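PDB 4F82: thioredoxin Reductase from Burkholderia cenocepacia, which probably reduces hydrogen peroxide and organic hydroperoxides as a thiol-specific peroxidase of the Prx5 group of peroxiredoxins. Local coordinates for residues M9-E23 with R111-G125. Numbering follows the deposited sequence.
Sequences MIQVGDALPDAQLFE and RMMADGSAAFTHALG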
loop_
_atom_site.group_PDB
_atom_site.type_symbol
_atom_site.label_atom_id
_atom_site.label_comp_id
_atom_site.label_asym_id
_atom_site.label_seq_id
_atom_site.Cartn_x
_atom_site.Cartn_y
_atom_site.Cartn_z
ATOM N N MET A 9 -11.086 -14.342 16.222
ATOM C CA MET A 9 -9.631 -14.363 16.214
ATOM C C MET A 9 -9.047 -15.772 16.339
ATOM O O MET A 9 -9.489 -16.566 17.169
ATOM C CB MET A 9 -9.055 -13.440 17.312
ATOM C CG MET A 9 -7.553 -13.199 17.161
ATOM S SD MET A 9 -6.875 -12.154 18.464
ATOM C CE MET A 9 -7.882 -10.680 18.234
ATOM N N ILE A 10 -8.032 -16.060 15.519
ATOM C CA ILE A 10 -7.349 -17.348 15.549
ATOM C C ILE A 10 -6.777 -17.573 16.942
ATOM O O ILE A 10 -6.519 -16.613 17.673
ATOM C CB ILE A 10 -6.251 -17.407 14.465
ATOM C CG1 ILE A 10 -5.679 -18.816 14.322
ATOM C CG2 ILE A 10 -5.157 -16.374 14.730
ATOM C CD1 ILE A 10 -5.615 -19.296 12.918
ATOM N N GLN A 11 -6.611 -18.840 17.316
ATOM C CA GLN A 11 -6.109 -19.231 18.645
ATOM C C GLN A 11 -5.031 -20.297 18.542
ATOM O O GLN A 11 -4.953 -21.009 17.548
ATOM C CB GLN A 11 -7.247 -19.783 19.540
ATOM C CG GLN A 11 -8.320 -18.741 19.909
ATOM C CD GLN A 11 -9.413 -19.263 20.824
ATOM O OE1 GLN A 11 -9.271 -20.302 21.469
ATOM N NE2 GLN A 11 -10.514 -18.524 20.898
ATOM N N VAL A 12 -4.204 -20.399 19.581
ATOM C CA VAL A 12 -3.244 -21.487 19.690
ATOM C C VAL A 12 -3.991 -22.814 19.474
ATOM O O VAL A 12 -5.094 -23.000 20.001
ATOM C CB VAL A 12 -2.535 -21.456 21.074
ATOM C CG1 VAL A 12 -1.544 -22.605 21.202
ATOM C CG2 VAL A 12 -1.811 -20.141 21.247
ATOM N N GLY A 13 -3.426 -23.699 18.650
ATOM C CA GLY A 13 -4.020 -24.999 18.407
ATOM C C GLY A 13 -4.854 -25.057 17.131
ATOM O O GLY A 13 -5.150 -26.130 16.644
ATOM N N ASP A 14 -5.231 -23.911 16.596
ATOM C CA ASP A 14 -6.062 -23.852 15.381
ATOM C C ASP A 14 -5.242 -24.226 14.157
ATOM O O ASP A 14 -4.061 -23.912 14.091
ATOM C CB ASP A 14 -6.565 -22.413 15.167
ATOM C CG ASP A 14 -7.800 -22.099 15.982
ATOM O OD1 ASP A 14 -8.165 -22.898 16.876
ATOM O OD2 ASP A 14 -8.397 -21.036 15.730
ATOM N N ALA A 15 -5.874 -24.865 13.175
ATOM C CA ALA A 15 -5.282 -24.975 11.837
ATOM C C ALA A 15 -5.172 -23.586 11.193
ATOM O O ALA A 15 -6.105 -22.781 11.261
ATOM C CB ALA A 15 -6.138 -25.877 10.969
ATOM N N LEU A 16 -4.042 -23.290 10.560
ATOM C CA LEU A 16 -3.909 -22.046 9.797
ATOM C C LEU A 16 -4.890 -22.055 8.602
ATOM O O LEU A 16 -4.942 -23.041 7.845
ATOM C CB LEU A 16 -2.454 -21.935 9.313
ATOM C CG LEU A 16 -1.815 -20.620 8.915
ATOM C CD1 LEU A 16 -1.872 -19.672 10.116
ATOM C CD2 LEU A 16 -0.353 -20.841 8.422
ATOM N N PRO A 17 -5.706 -20.993 8.441
ATOM C CA PRO A 17 -6.605 -20.957 7.272
ATOM C C PRO A 17 -5.845 -20.762 5.965
ATOM O O PRO A 17 -4.725 -20.211 5.968
ATOM C CB PRO A 17 -7.503 -19.742 7.540
ATOM C CG PRO A 17 -6.672 -18.857 8.457
ATOM C CD PRO A 17 -5.921 -19.848 9.339
ATOM N N ASP A 18 -6.409 -21.246 4.860
ATOM C CA ASP A 18 -5.762 -21.018 3.567
ATOM C C ASP A 18 -6.118 -19.610 3.141
ATOM O O ASP A 18 -7.138 -19.077 3.593
ATOM C CB ASP A 18 -6.237 -22.009 2.500
ATOM C CG ASP A 18 -5.193 -22.246 1.403
ATOM O OD1 ASP A 18 -4.064 -21.692 1.467
ATOM O OD2 ASP A 18 -5.488 -23.026 0.464
ATOM N N ALA A 19 -5.263 -19.024 2.300
ATOM C CA ALA A 19 -5.522 -17.746 1.620
ATOM C C ALA A 19 -4.534 -17.620 0.484
ATOM O O ALA A 19 -3.554 -18.371 0.420
ATOM C CB ALA A 19 -5.354 -16.562 2.588
ATOM N N GLN A 20 -4.780 -16.683 -0.437
ATOM C CA GLN A 20 -3.813 -16.447 -1.485
ATOM C C GLN A 20 -2.969 -15.218 -1.158
ATOM O O GLN A 20 -3.485 -14.113 -0.987
ATOM C CB GLN A 20 -4.486 -16.349 -2.884
ATOM C CG GLN A 20 -3.522 -15.988 -4.012
ATOM C CD GLN A 20 -4.223 -15.963 -5.369
ATOM O OE1 GLN A 20 -4.789 -14.940 -5.774
ATOM N NE2 GLN A 20 -4.188 -17.087 -6.073
ATOM N N LEU A 21 -1.659 -15.422 -1.085
ATOM C CA LEU A 21 -0.728 -14.333 -0.834
ATOM C C LEU A 21 0.119 -14.174 -2.090
ATOM O O LEU A 21 0.141 -15.060 -2.939
ATOM C CB LEU A 21 0.172 -14.663 0.362
ATOM C CG LEU A 21 -0.467 -14.782 1.755
ATOM C CD1 LEU A 21 0.562 -15.098 2.862
ATOM C CD2 LEU A 21 -1.209 -13.517 2.081
ATOM N N PHE A 22 0.797 -13.044 -2.211
ATOM C CA PHE A 22 1.751 -12.817 -3.293
ATOM C C PHE A 22 3.126 -12.419 -2.738
ATOM O O PHE A 22 3.250 -11.589 -1.807
ATOM C CB PHE A 22 1.257 -11.676 -4.249
ATOM C CG PHE A 22 0.029 -12.012 -5.081
ATOM C CD1 PHE A 22 0.134 -12.220 -6.457
ATOM C CD2 PHE A 22 -1.240 -12.071 -4.504
ATOM C CE1 PHE A 22 -1.011 -12.533 -7.234
ATOM C CE2 PHE A 22 -2.402 -12.383 -5.296
ATOM C CZ PHE A 22 -2.286 -12.595 -6.641
ATOM N N GLU A 23 4.172 -12.964 -3.352
ATOM C CA GLU A 23 5.552 -12.542 -3.055
ATOM C C GLU A 23 6.226 -12.066 -4.326
ATOM O O GLU A 23 6.157 -12.726 -5.378
ATOM C CB GLU A 23 6.350 -13.683 -2.421
ATOM C CG GLU A 23 7.803 -13.323 -2.150
ATOM C CD GLU A 23 8.595 -14.474 -1.599
ATOM O OE1 GLU A 23 8.249 -15.653 -1.903
ATOM O OE2 GLU A 23 9.589 -14.197 -0.885
ATOM N N ARG A 111 10.697 -13.708 4.019
ATOM C CA ARG A 111 9.832 -13.637 2.841
ATOM C C ARG A 111 8.821 -12.513 3.082
ATOM O O ARG A 111 8.172 -12.464 4.154
ATOM C CB ARG A 111 9.098 -14.937 2.650
ATOM C CG ARG A 111 10.007 -16.126 2.335
ATOM C CD ARG A 111 9.199 -17.381 2.071
ATOM N NE ARG A 111 8.455 -17.255 0.818
ATOM C CZ ARG A 111 7.514 -18.108 0.415
ATOM N NH1 ARG A 111 7.208 -19.164 1.167
ATOM N NH2 ARG A 111 6.890 -17.928 -0.752
ATOM N N MET A 112 8.712 -11.598 2.121
ATOM C CA MET A 112 7.769 -10.474 2.200
ATOM C C MET A 112 6.462 -10.867 1.509
ATOM O O MET A 112 6.347 -10.827 0.273
ATOM C CB MET A 112 8.388 -9.228 1.565
ATOM C CG MET A 112 9.767 -8.892 2.188
ATOM S SD MET A 112 9.764 -8.593 4.002
ATOM C CE MET A 112 8.975 -6.963 4.116
ATOM N N MET A 113 5.502 -11.280 2.334
ATOM C CA MET A 113 4.261 -11.899 1.882
ATOM C C MET A 113 3.103 -10.884 1.884
ATOM O O MET A 113 2.564 -10.486 2.936
ATOM C CB MET A 113 3.959 -13.138 2.730
ATOM C CG MET A 113 5.119 -14.179 2.777
ATOM S SD MET A 113 5.347 -14.898 1.155
ATOM C CE MET A 113 4.135 -16.194 1.255
ATOM N N ALA A 114 2.737 -10.464 0.673
ATOM C CA ALA A 114 1.705 -9.453 0.456
ATOM C C ALA A 114 0.314 -10.035 0.694
ATOM O O ALA A 114 -0.076 -11.002 0.050
ATOM C CB ALA A 114 1.801 -8.970 -0.996
ATOM N N ASP A 115 -0.459 -9.436 1.598
ATOM C CA ASP A 115 -1.856 -9.831 1.762
ATOM C C ASP A 115 -2.684 -8.589 1.381
ATOM O O ASP A 115 -3.489 -8.088 2.178
ATOM C CB ASP A 115 -2.106 -10.198 3.240
ATOM C CG ASP A 115 -3.514 -10.717 3.493
ATOM O OD1 ASP A 115 -4.100 -11.377 2.609
ATOM O OD2 ASP A 115 -4.065 -10.437 4.596
ATOM N N GLY A 116 -2.474 -8.071 0.171
ATOM C CA GLY A 116 -3.036 -6.748 -0.167
ATOM C C GLY A 116 -4.570 -6.656 -0.266
ATOM O O GLY A 116 -5.147 -5.550 -0.300
ATOM N N SER A 117 -5.255 -7.800 -0.308
ATOM C CA SER A 117 -6.720 -7.787 -0.258
ATOM C C SER A 117 -7.245 -8.006 1.163
ATOM O O SER A 117 -8.468 -8.016 1.388
ATOM C CB SER A 117 -7.271 -8.896 -1.183
ATOM O OG SER A 117 -6.982 -8.630 -2.552
ATOM N N ALA A 118 -6.309 -8.242 2.089
ATOM C CA ALA A 118 -6.577 -8.537 3.493
ATOM C C ALA A 118 -7.309 -9.857 3.695
ATOM O O ALA A 118 -7.881 -10.080 4.767
ATOM C CB ALA A 118 -7.328 -7.388 4.174
ATOM N N ALA A 119 -7.259 -10.737 2.688
ATOM C CA ALA A 119 -7.949 -12.022 2.763
ATOM C C ALA A 119 -7.426 -12.912 3.883
ATOM O O ALA A 119 -8.230 -13.493 4.619
ATOM C CB ALA A 119 -7.919 -12.772 1.417
ATOM N N PHE A 120 -6.103 -13.049 4.000
ATOM C CA PHE A 120 -5.503 -13.882 5.050
ATOM C C PHE A 120 -5.780 -13.280 6.439
ATOM O O PHE A 120 -6.145 -13.982 7.394
ATOM C CB PHE A 120 -3.987 -13.962 4.815
ATOM C CG PHE A 120 -3.259 -14.962 5.709
ATOM C CD1 PHE A 120 -3.786 -16.238 5.961
ATOM C CD2 PHE A 120 -2.007 -14.647 6.223
ATOM C CE1 PHE A 120 -3.091 -17.148 6.772
ATOM C CE2 PHE A 120 -1.291 -15.573 7.009
ATOM C CZ PHE A 120 -1.836 -16.803 7.282
ATOM N N THR A 121 -5.598 -11.969 6.541
ATOM C CA THR A 121 -5.677 -11.282 7.819
ATOM C C THR A 121 -7.109 -11.353 8.301
ATOM O O THR A 121 -7.362 -11.518 9.505
ATOM C CB THR A 121 -5.230 -9.818 7.676
ATOM O OG1 THR A 121 -3.866 -9.776 7.207
ATOM C CG2 THR A 121 -5.300 -9.091 9.041
ATOM N N HIS A 122 -8.056 -11.186 7.368
ATOM C CA HIS A 122 -9.481 -11.401 7.688
ATOM C C HIS A 122 -9.746 -12.829 8.129
ATOM O O HIS A 122 -10.486 -13.055 9.085
ATOM C CB HIS A 122 -10.389 -11.028 6.505
ATOM C CG HIS A 122 -10.873 -9.606 6.532
ATOM N ND1 HIS A 122 -10.497 -8.668 5.591
ATOM C CD2 HIS A 122 -11.721 -8.975 7.379
ATOM C CE1 HIS A 122 -11.095 -7.513 5.855
ATOM N NE2 HIS A 122 -11.835 -7.671 6.939
ATOM N N ALA A 123 -9.142 -13.806 7.452
ATOM C CA ALA A 123 -9.406 -15.195 7.791
ATOM C C ALA A 123 -8.855 -15.528 9.205
ATOM O O ALA A 123 -9.389 -16.407 9.890
ATOM C CB ALA A 123 -8.826 -16.115 6.732
ATOM N N LEU A 124 -7.796 -14.827 9.611
ATOM C CA LEU A 124 -7.157 -14.945 10.945
ATOM C C LEU A 124 -7.889 -14.166 12.044
ATOM O O LEU A 124 -7.619 -14.341 13.247
ATOM C CB LEU A 124 -5.721 -14.409 10.884
ATOM C CG LEU A 124 -4.731 -15.164 9.994
ATOM C CD1 LEU A 124 -3.388 -14.383 9.957
ATOM C CD2 LEU A 124 -4.564 -16.654 10.404
ATOM N N GLY A 125 -8.781 -13.274 11.632
ATOM C CA GLY A 125 -9.547 -12.458 12.564
ATOM C C GLY A 125 -8.664 -11.385 13.156
ATOM O O GLY A 125 -8.877 -10.935 14.305
HETATM O O HOH W 1 10.296 -11.590 -0.169
#
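In the thioredoxin-like fold of this peroxiredoxin, strand 20-25 pairs with strand 111-114 through Phe22 and Ala114, an antiparallel hydrogen-bonded pair: Phe22 N gives to Ala114 O at 3.2 Å and Ala114 N to Phe22 O at 2.8 Å. Beside it, Arg111 grips Glu23 side-on in a salt bridge, with NH2 (2.9 Å) and NE (3.2 Å) both on OE1. Glu23 reaches it fully extended, CG anti to the backbone N (chi1 177°). OE1 lies in the guanidinium plane, yet both nitrogens meet it from one face of the carboxylate, whose plane is turned 39° from the guanidinium. OE2 accepts from a water that in turn takes the N-H of Met112. SD of Met113 sits over the rim of one guanidinium face, while NH1 hydrogen-bonds Gln44 and forms a salt bridge with Glu85. Leu21 bridges strand and helix: its side chain crosses that of Met113 at about a right angle, CD1 against CB, and CD2 lies 3.6 Å from Asp115 CB and also touches Phe120 CB. Asp115 OD1 accepts from Phe120 N, and OD2 from Thr121 N and OG1, tying the helix start to the strand end. Along helix 119-124, Ala19 CB packs on Phe120 CB, and Pro17 CG meets Leu124 CD2 at 3.6 Å. Pro17 O, at the ring edge of Phe120, is buried without a polar partner. Ile10 N donates to Leu124 O (2.9 Å), just before Gly125, whose positive phi belongs to a Schellman motif. Ala94 of helix 94-103 touches Phe22 and Ala114, Val41 of helix 41-45 touches Leu16, Leu21 and Phe120, and strand 137-147 receives Leu16 and Leu124.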